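Side-chain contacts in alanine racemase 1 (Caldanaerobacter subterraneus subsp. tengcongensis MB4, PDB 4Y2W), which belongs to the alanine racemase family and pairs a TIM-barrel N-terminal domain with a separate C-terminal domain: residues H129-I132 with R138-Y141; T103-D108 with G164-F169; G87-T92 with I109-E114. The protein carries 1 engineered substitution. All coordinates share one frame; numbering follows the deposited sequence.

Contact 1: residues H129-I132 with R138-Y141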
# COMPACT_ATOMS: atom_id res chain seq x y z
N HIS A 129 29.56 -4.14 -0.46
CA HIS A 129 29.40 -5.58 -0.57
C HIS A 129 29.20 -5.93 -2.04
O HIS A 129 28.39 -5.30 -2.72
CB HIS A 129 28.18 -6.04 0.24
CG HIS A 129 28.42 -6.10 1.71
ND1 HIS A 129 27.68 -6.92 2.54
CD2 HIS A 129 29.31 -5.47 2.51
CE1 HIS A 129 28.10 -6.78 3.78
NE2 HIS A 129 29.10 -5.91 3.79
N ILE A 130 29.89 -6.95 -2.51
CA ILE A 130 29.81 -7.31 -3.90
C ILE A 130 28.74 -8.36 -4.16
O ILE A 130 28.71 -9.36 -3.50
CB ILE A 130 31.19 -7.77 -4.40
CG1 ILE A 130 32.22 -6.67 -4.18
CG2 ILE A 130 31.16 -8.11 -5.85
CD1 ILE A 130 31.84 -5.33 -4.75
N LYS A 131 27.85 -8.12 -5.11
CA LYS A 131 26.80 -9.09 -5.39
C LYS A 131 27.16 -9.97 -6.54
O LYS A 131 27.58 -9.51 -7.57
CB LYS A 131 25.42 -8.45 -5.62
CG LYS A 131 24.37 -9.33 -6.29
CD LYS A 131 23.36 -10.01 -5.37
CE LYS A 131 22.28 -10.78 -6.13
NZ LYS A 131 20.84 -10.43 -5.98
N ILE A 132 26.96 -11.25 -6.34
CA ILE A 132 27.23 -12.24 -7.34
C ILE A 132 25.96 -12.93 -7.80
O ILE A 132 25.16 -13.35 -7.00
CB ILE A 132 28.22 -13.27 -6.81
CG1 ILE A 132 29.39 -12.58 -6.16
CG2 ILE A 132 28.73 -14.15 -7.93
CD1 ILE A 132 30.25 -11.80 -7.13
N ARG A 138 19.04 -11.92 -11.49
CA ARG A 138 18.45 -10.65 -11.07
C ARG A 138 19.48 -9.52 -11.10
O ARG A 138 19.48 -8.72 -12.03
CB ARG A 138 17.80 -10.83 -9.70
CG ARG A 138 17.06 -9.62 -9.17
CD ARG A 138 16.27 -9.98 -7.91
NE ARG A 138 17.13 -10.11 -6.73
CZ ARG A 138 16.69 -10.42 -5.52
NH1 ARG A 138 15.40 -10.66 -5.29
NH2 ARG A 138 17.55 -10.52 -4.51
N ILE A 139 20.35 -9.45 -10.09
CA ILE A 139 21.50 -8.53 -10.14
C ILE A 139 22.78 -9.23 -9.70
O ILE A 139 22.74 -10.27 -9.04
CB ILE A 139 21.30 -7.25 -9.27
CG1 ILE A 139 21.00 -7.59 -7.81
CG2 ILE A 139 20.20 -6.38 -9.85
CD1 ILE A 139 21.37 -6.48 -6.85
N GLY A 140 23.91 -8.64 -10.08
CA GLY A 140 25.23 -9.17 -9.75
C GLY A 140 25.99 -9.60 -10.98
O GLY A 140 25.43 -9.65 -12.08
N TYR A 141 27.27 -9.91 -10.80
CA TYR A 141 28.11 -10.40 -11.89
C TYR A 141 27.63 -11.76 -12.38
O TYR A 141 27.29 -12.63 -11.57
CB TYR A 141 29.56 -10.54 -11.44
CG TYR A 141 30.29 -9.24 -11.26
CD1 TYR A 141 30.69 -8.49 -12.36
CD2 TYR A 141 30.60 -8.76 -9.99
CE1 TYR A 141 31.38 -7.30 -12.20
CE2 TYR A 141 31.28 -7.57 -9.81
CZ TYR A 141 31.67 -6.84 -10.92
OH TYR A 141 32.34 -5.66 -10.75
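K131 lays its methylenes across I139 O and the CA of G140, and its amine reaches I139 CG1 and the edge of R138. This is the dense part of the contact, since each side-chain atom of the lysine from CB to NZ meets the second segment. Its CG lies 3.3 Å from I139 O and its CE 3.0 Å from the same oxygen. At G140, which has positive phi and no side chain, the CA lies 3.6 Å from K131 CG. The lysine starts with CG anti to its backbone N (chi1 164°), bends at chi2 (98°) and again at its end, and so carries the amine past I139 toward R138. I139 CG1 sits 3.4 Å from K131 NZ, and the two side chains cross at about a right angle. The backbones meet at one bridge, I132 with Y141, where Y141 N donates to K131 O (3.3 Å, N-H...O angle 154°). The loop after strand 126-131 is thereby folded back on that strand of the TIM barrel.

Packing is looser round Y141, although this side too is buried. I130 CG2 comes in the ring plane at the edge, 4.0 Å from Y141 CE2, while I132 CD1 stays 4.2 Å from Y141 CD2. Helix 144-155 closes in on the same ring, and Y141 OH hydrogen-bonds to E150 OE1.

At the far end, K131 NZ lies near the plane of the R138 guanidinium, at its edge, 3.6 Å from R138 NH2, an approach that is not a hydrogen bond. R138 touches the bound alanine, and its NH1 makes a weak hydrogen bond to Y268 OH of the second subunit. The lysine therefore sits in the second shell, beside a residue of the ligand pocket.

Contact 2: residues T103-D108 with G164-F169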
# COMPACT_ATOMS: atom_id res chain seq x y z
N THR A 103 26.38 0.99 3.81
CA THR A 103 26.99 -0.01 2.96
C THR A 103 26.20 -0.10 1.65
O THR A 103 24.96 -0.13 1.67
CB THR A 103 27.04 -1.38 3.65
OG1 THR A 103 27.49 -1.22 5.00
CG2 THR A 103 27.97 -2.34 2.92
N GLN A 104 26.92 -0.15 0.53
CA GLN A 104 26.31 -0.15 -0.79
C GLN A 104 26.65 -1.41 -1.58
O GLN A 104 27.76 -1.93 -1.49
CB GLN A 104 26.78 1.08 -1.58
CG GLN A 104 26.17 1.22 -2.98
CD GLN A 104 24.66 1.37 -2.96
OE1 GLN A 104 24.11 2.13 -2.15
NE2 GLN A 104 23.98 0.66 -3.85
N THR A 105 25.68 -1.89 -2.35
CA THR A 105 25.87 -3.03 -3.23
C THR A 105 26.54 -2.57 -4.52
O THR A 105 26.17 -1.55 -5.09
CB THR A 105 24.52 -3.70 -3.54
OG1 THR A 105 23.97 -4.22 -2.33
CG2 THR A 105 24.70 -4.83 -4.54
N VAL A 106 27.53 -3.34 -4.98
CA VAL A 106 28.29 -3.02 -6.19
C VAL A 106 28.55 -4.27 -7.03
O VAL A 106 28.95 -5.30 -6.50
CB VAL A 106 29.64 -2.35 -5.84
CG1 VAL A 106 30.37 -1.93 -7.12
CG2 VAL A 106 29.44 -1.16 -4.92
N TYR A 107 28.32 -4.16 -8.33
CA TYR A 107 28.66 -5.24 -9.26
C TYR A 107 29.10 -4.73 -10.64
O TYR A 107 28.86 -5.38 -11.66
CB TYR A 107 27.49 -6.23 -9.38
CG TYR A 107 26.16 -5.59 -9.69
CD1 TYR A 107 25.75 -5.37 -11.00
CD2 TYR A 107 25.30 -5.21 -8.66
CE1 TYR A 107 24.53 -4.78 -11.27
CE2 TYR A 107 24.07 -4.62 -8.93
CZ TYR A 107 23.69 -4.41 -10.24
OH TYR A 107 22.48 -3.82 -10.51
N ASP A 108 29.74 -3.56 -10.67
CA ASP A 108 30.45 -3.09 -11.86
C ASP A 108 31.46 -2.01 -11.46
O ASP A 108 31.24 -1.26 -10.50
CB ASP A 108 29.49 -2.59 -12.95
CG ASP A 108 28.82 -1.28 -12.59
OD1 ASP A 108 28.15 -1.22 -11.54
OD2 ASP A 108 28.97 -0.32 -13.37
N GLY A 164 32.21 -6.96 2.20
CA GLY A 164 31.35 -8.13 1.97
C GLY A 164 31.24 -8.58 0.53
O GLY A 164 31.62 -7.87 -0.41
N ILE A 165 30.73 -9.79 0.36
CA ILE A 165 30.43 -10.35 -0.95
C ILE A 165 29.28 -11.34 -0.77
O ILE A 165 29.31 -12.16 0.15
CB ILE A 165 31.66 -11.03 -1.60
CG1 ILE A 165 31.30 -11.63 -2.96
CG2 ILE A 165 32.24 -12.11 -0.69
CD1 ILE A 165 32.49 -11.93 -3.84
N TYR A 166 28.26 -11.25 -1.62
CA TYR A 166 27.08 -12.08 -1.44
C TYR A 166 26.34 -12.44 -2.71
O TYR A 166 26.60 -11.88 -3.78
CB TYR A 166 26.11 -11.41 -0.45
CG TYR A 166 25.40 -10.18 -0.96
CD1 TYR A 166 26.06 -8.96 -1.10
CD2 TYR A 166 24.04 -10.22 -1.29
CE1 TYR A 166 25.40 -7.83 -1.55
CE2 TYR A 166 23.37 -9.10 -1.74
CZ TYR A 166 24.06 -7.90 -1.87
OH TYR A 166 23.39 -6.79 -2.33
N SER A 167 25.45 -13.41 -2.57
CA SER A 167 24.58 -13.88 -3.64
C SER A 167 23.21 -14.21 -3.05
O SER A 167 22.96 -13.95 -1.87
CB SER A 167 25.20 -15.11 -4.32
OG SER A 167 24.53 -15.42 -5.53
N HIS A 168 22.32 -14.78 -3.86
CA HIS A 168 20.94 -15.04 -3.47
C HIS A 168 20.43 -16.32 -4.13
O HIS A 168 20.61 -16.51 -5.34
CB HIS A 168 20.06 -13.85 -3.88
CG HIS A 168 18.78 -13.74 -3.10
ND1 HIS A 168 18.66 -12.95 -1.98
CD2 HIS A 168 17.57 -14.29 -3.31
CE1 HIS A 168 17.43 -13.03 -1.51
NE2 HIS A 168 16.74 -13.84 -2.30
N PHE A 169 19.80 -17.20 -3.34
CA PHE A 169 19.27 -18.47 -3.85
C PHE A 169 18.00 -18.24 -4.66
O PHE A 169 17.11 -17.50 -4.23
CB PHE A 169 18.98 -19.45 -2.71
CG PHE A 169 20.22 -20.01 -2.06
CD1 PHE A 169 21.15 -20.73 -2.80
CD2 PHE A 169 20.44 -19.85 -0.69
CE1 PHE A 169 22.28 -21.25 -2.20
CE2 PHE A 169 21.57 -20.37 -0.09
CZ PHE A 169 22.49 -21.08 -0.84
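T105 and Y166 meet inside the parallel barrel, reaching past strand 126-131, which lies between theirs; the nearest CA pair is T105 with I165, 8.9 Å apart. Along strand 103-106, Q104 points away from strand 160-166: its amide binds T89 OG1 and G87 O, with a weak bond from its own NE2 to T105 O (3.3 Å). T105 carries the contact. Its OG1 is anti to its carbonyl carbon (chi1 -64°), which presents the oxygen to the tyrosine, and the two side chains cross at about a right angle. Y166 OH donates to T105 OG1 over 2.6 Å, and that oxygen lies at the edge of the tyrosine ring, near its plane. T105 CG2 flanks the hydroxyl at 3.2 Å from Y166 OH. The segment then leaves the strand, Y107 meeting H256 of the second subunit edge-to-face and D108 forming the N-cap of helix 109-121.

T105 OG1 also hydrogen-bonds to I85 O. Because it accepts from Y166, it is presumably the donor to that carbonyl, consistent with a chain from Y166 OH to T105 OG1 to I85 O, with a weak further bond to F86 O. Two buried hydroxyls would thus be satisfied.

Contact 3: residues G87-T92 with I109-E114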
# COMPACT_ATOMS: atom_id res chain seq x y z
N GLY A 87 19.72 -2.48 -3.27
CA GLY A 87 19.43 -1.86 -4.55
C GLY A 87 20.49 -0.89 -5.03
O GLY A 87 21.53 -0.71 -4.40
N TYR A 88 20.20 -0.28 -6.17
CA TYR A 88 21.06 0.70 -6.80
C TYR A 88 20.80 2.07 -6.19
O TYR A 88 19.66 2.53 -6.18
CB TYR A 88 20.76 0.73 -8.30
CG TYR A 88 21.65 1.63 -9.13
CD1 TYR A 88 23.01 1.39 -9.24
CD2 TYR A 88 21.11 2.71 -9.83
CE1 TYR A 88 23.82 2.20 -10.01
CE2 TYR A 88 21.92 3.52 -10.61
CZ TYR A 88 23.27 3.27 -10.70
OH TYR A 88 24.09 4.07 -11.47
N THR A 89 21.85 2.70 -5.67
CA THR A 89 21.79 4.10 -5.24
C THR A 89 22.33 4.96 -6.38
O THR A 89 23.53 4.93 -6.65
CB THR A 89 22.64 4.33 -3.97
OG1 THR A 89 22.08 3.60 -2.87
CG2 THR A 89 22.68 5.82 -3.61
N PRO A 90 21.45 5.72 -7.06
CA PRO A 90 21.87 6.50 -8.24
C PRO A 90 23.06 7.43 -7.97
O PRO A 90 23.24 7.88 -6.84
CB PRO A 90 20.63 7.34 -8.57
CG PRO A 90 19.49 6.58 -8.00
CD PRO A 90 20.02 5.91 -6.77
N PRO A 91 23.87 7.72 -9.02
CA PRO A 91 25.02 8.63 -8.91
C PRO A 91 24.69 9.99 -8.28
O PRO A 91 25.51 10.55 -7.55
CB PRO A 91 25.45 8.82 -10.37
CG PRO A 91 25.06 7.55 -11.03
CD PRO A 91 23.78 7.12 -10.36
N THR A 92 23.50 10.49 -8.56
CA THR A 92 23.03 11.77 -8.02
C THR A 92 22.80 11.76 -6.50
O THR A 92 22.80 12.82 -5.87
CB THR A 92 21.71 12.18 -8.70
OG1 THR A 92 20.77 11.10 -8.62
CG2 THR A 92 21.95 12.54 -10.17
N ILE A 109 32.57 -1.96 -12.20
CA ILE A 109 33.72 -1.11 -11.84
C ILE A 109 33.44 0.39 -11.99
O ILE A 109 33.93 1.19 -11.19
CB ILE A 109 34.99 -1.50 -12.65
CG1 ILE A 109 36.25 -0.89 -12.03
CG2 ILE A 109 34.86 -1.10 -14.12
CD1 ILE A 109 36.54 -1.35 -10.62
N LYS A 110 32.66 0.76 -13.00
CA LYS A 110 32.38 2.17 -13.25
C LYS A 110 31.66 2.79 -12.07
O LYS A 110 31.94 3.93 -11.69
CB LYS A 110 31.55 2.33 -14.52
CG LYS A 110 31.43 3.78 -14.99
CD LYS A 110 30.38 3.92 -16.08
CE LYS A 110 30.24 5.38 -16.51
NZ LYS A 110 29.01 5.59 -17.33
N TYR A 111 30.73 2.04 -11.49
CA TYR A 111 29.97 2.48 -10.32
C TYR A 111 30.87 2.59 -9.08
O TYR A 111 30.78 3.55 -8.33
CB TYR A 111 28.79 1.52 -10.07
CG TYR A 111 27.85 1.93 -8.95
CD1 TYR A 111 27.18 3.15 -8.98
CD2 TYR A 111 27.63 1.10 -7.86
CE1 TYR A 111 26.32 3.53 -7.96
CE2 TYR A 111 26.77 1.46 -6.84
CZ TYR A 111 26.12 2.67 -6.89
OH TYR A 111 25.27 3.03 -5.87
N ALA A 112 31.74 1.60 -8.90
CA ALA A 112 32.70 1.61 -7.79
C ALA A 112 33.60 2.84 -7.82
O ALA A 112 33.87 3.44 -6.78
CB ALA A 112 33.55 0.35 -7.82
N LYS A 113 34.06 3.22 -9.02
CA LYS A 113 34.87 4.42 -9.21
C LYS A 113 34.11 5.68 -8.80
O LYS A 113 34.65 6.53 -8.09
CB LYS A 113 35.32 4.56 -10.67
CG LYS A 113 36.39 3.56 -11.11
CD LYS A 113 36.78 3.81 -12.56
CE LYS A 113 37.70 2.72 -13.11
NZ LYS A 113 38.97 2.60 -12.34
N GLU A 114 32.88 5.80 -9.28
CA GLU A 114 32.01 6.94 -8.95
C GLU A 114 31.75 7.03 -7.45
O GLU A 114 31.66 8.13 -6.90
CB GLU A 114 30.68 6.84 -9.71
CG GLU A 114 30.79 7.09 -11.21
CD GLU A 114 29.53 6.71 -11.97
OE1 GLU A 114 29.62 6.49 -13.20
OE2 GLU A 114 28.44 6.64 -11.35
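P91 and E114 mark the nearest backbone approach, CA to CA 7.2 Å, between two elements of the TIM barrel: the loop after strand 83-85 and the first turns of helix 109-121. Both emerge from the C-terminal ends of their strands. The loop segment is irregular until a 3-10 turn starts at P91, whereas 109-114 is regular helix, with K113 N bonded to I109 O at 3.0 Å. At that separation the two backbones are joined through side chains.

Y111 does most of the bridging. Its CG is anti to the backbone N (chi1 -175°), which extends the ring from the helix toward the loop, and its hydroxyl donates to T89 O over 2.7 Å. The donor lies in the carbonyl plane at a C=O...O angle of 126°, on a lone pair of that oxygen. The bond ties the ring's outer end to the loop backbone, while V106 and L94 also pack against Y111. T89 keeps its own hydroxyl for Q104 OE1 and T68 OG1, and so holds the loop to strand 103-106 as well.

Y88 supplies the second aromatic ring. Its CE1 sits 3.5 Å above one face of the Y111 ring, offset toward the rim near Y111 CE1. The centroids are 4.9 Å apart and the planes are inclined at 40°, an oblique pairing in which Y88 leans one corner over its neighbour. Y88 also packs on V255 of the second subunit, so Y88 itself reaches the dimer interface.

At the margin the contact is thinner. The E114 side chain, extended beyond CG, crosses P91 obliquely, and one carboxylate oxygen does the touching, with E114 OE2 3.5 Å from P91 CG and 3.8 Å from P91 CB.

In the fold
All three contacts belong to the TIM-barrel domain, on its strands, the loops after them and helix 109-121. Contacts 1 and 2, with centres about 5 Å apart, lie on three adjacent strands, contact 1 on 126-131 between the two strands of contact 2; contact 3 is centred about 13 Å from each. Along the chain, contact 3 closes before contact 1 opens and its segments alternate with those of contact 2. Probable hydrogen bonds join contacts 1 and 2 (I132 N to Y166 O, 2.7 Å) and contacts 2 and 3 (Q104 OE1 to T89 OG1); contacts 1 and 3 only pack. Contacts 1 and 2 contribute R138 and H168 to the alanine pocket, and all three touch the second subunit.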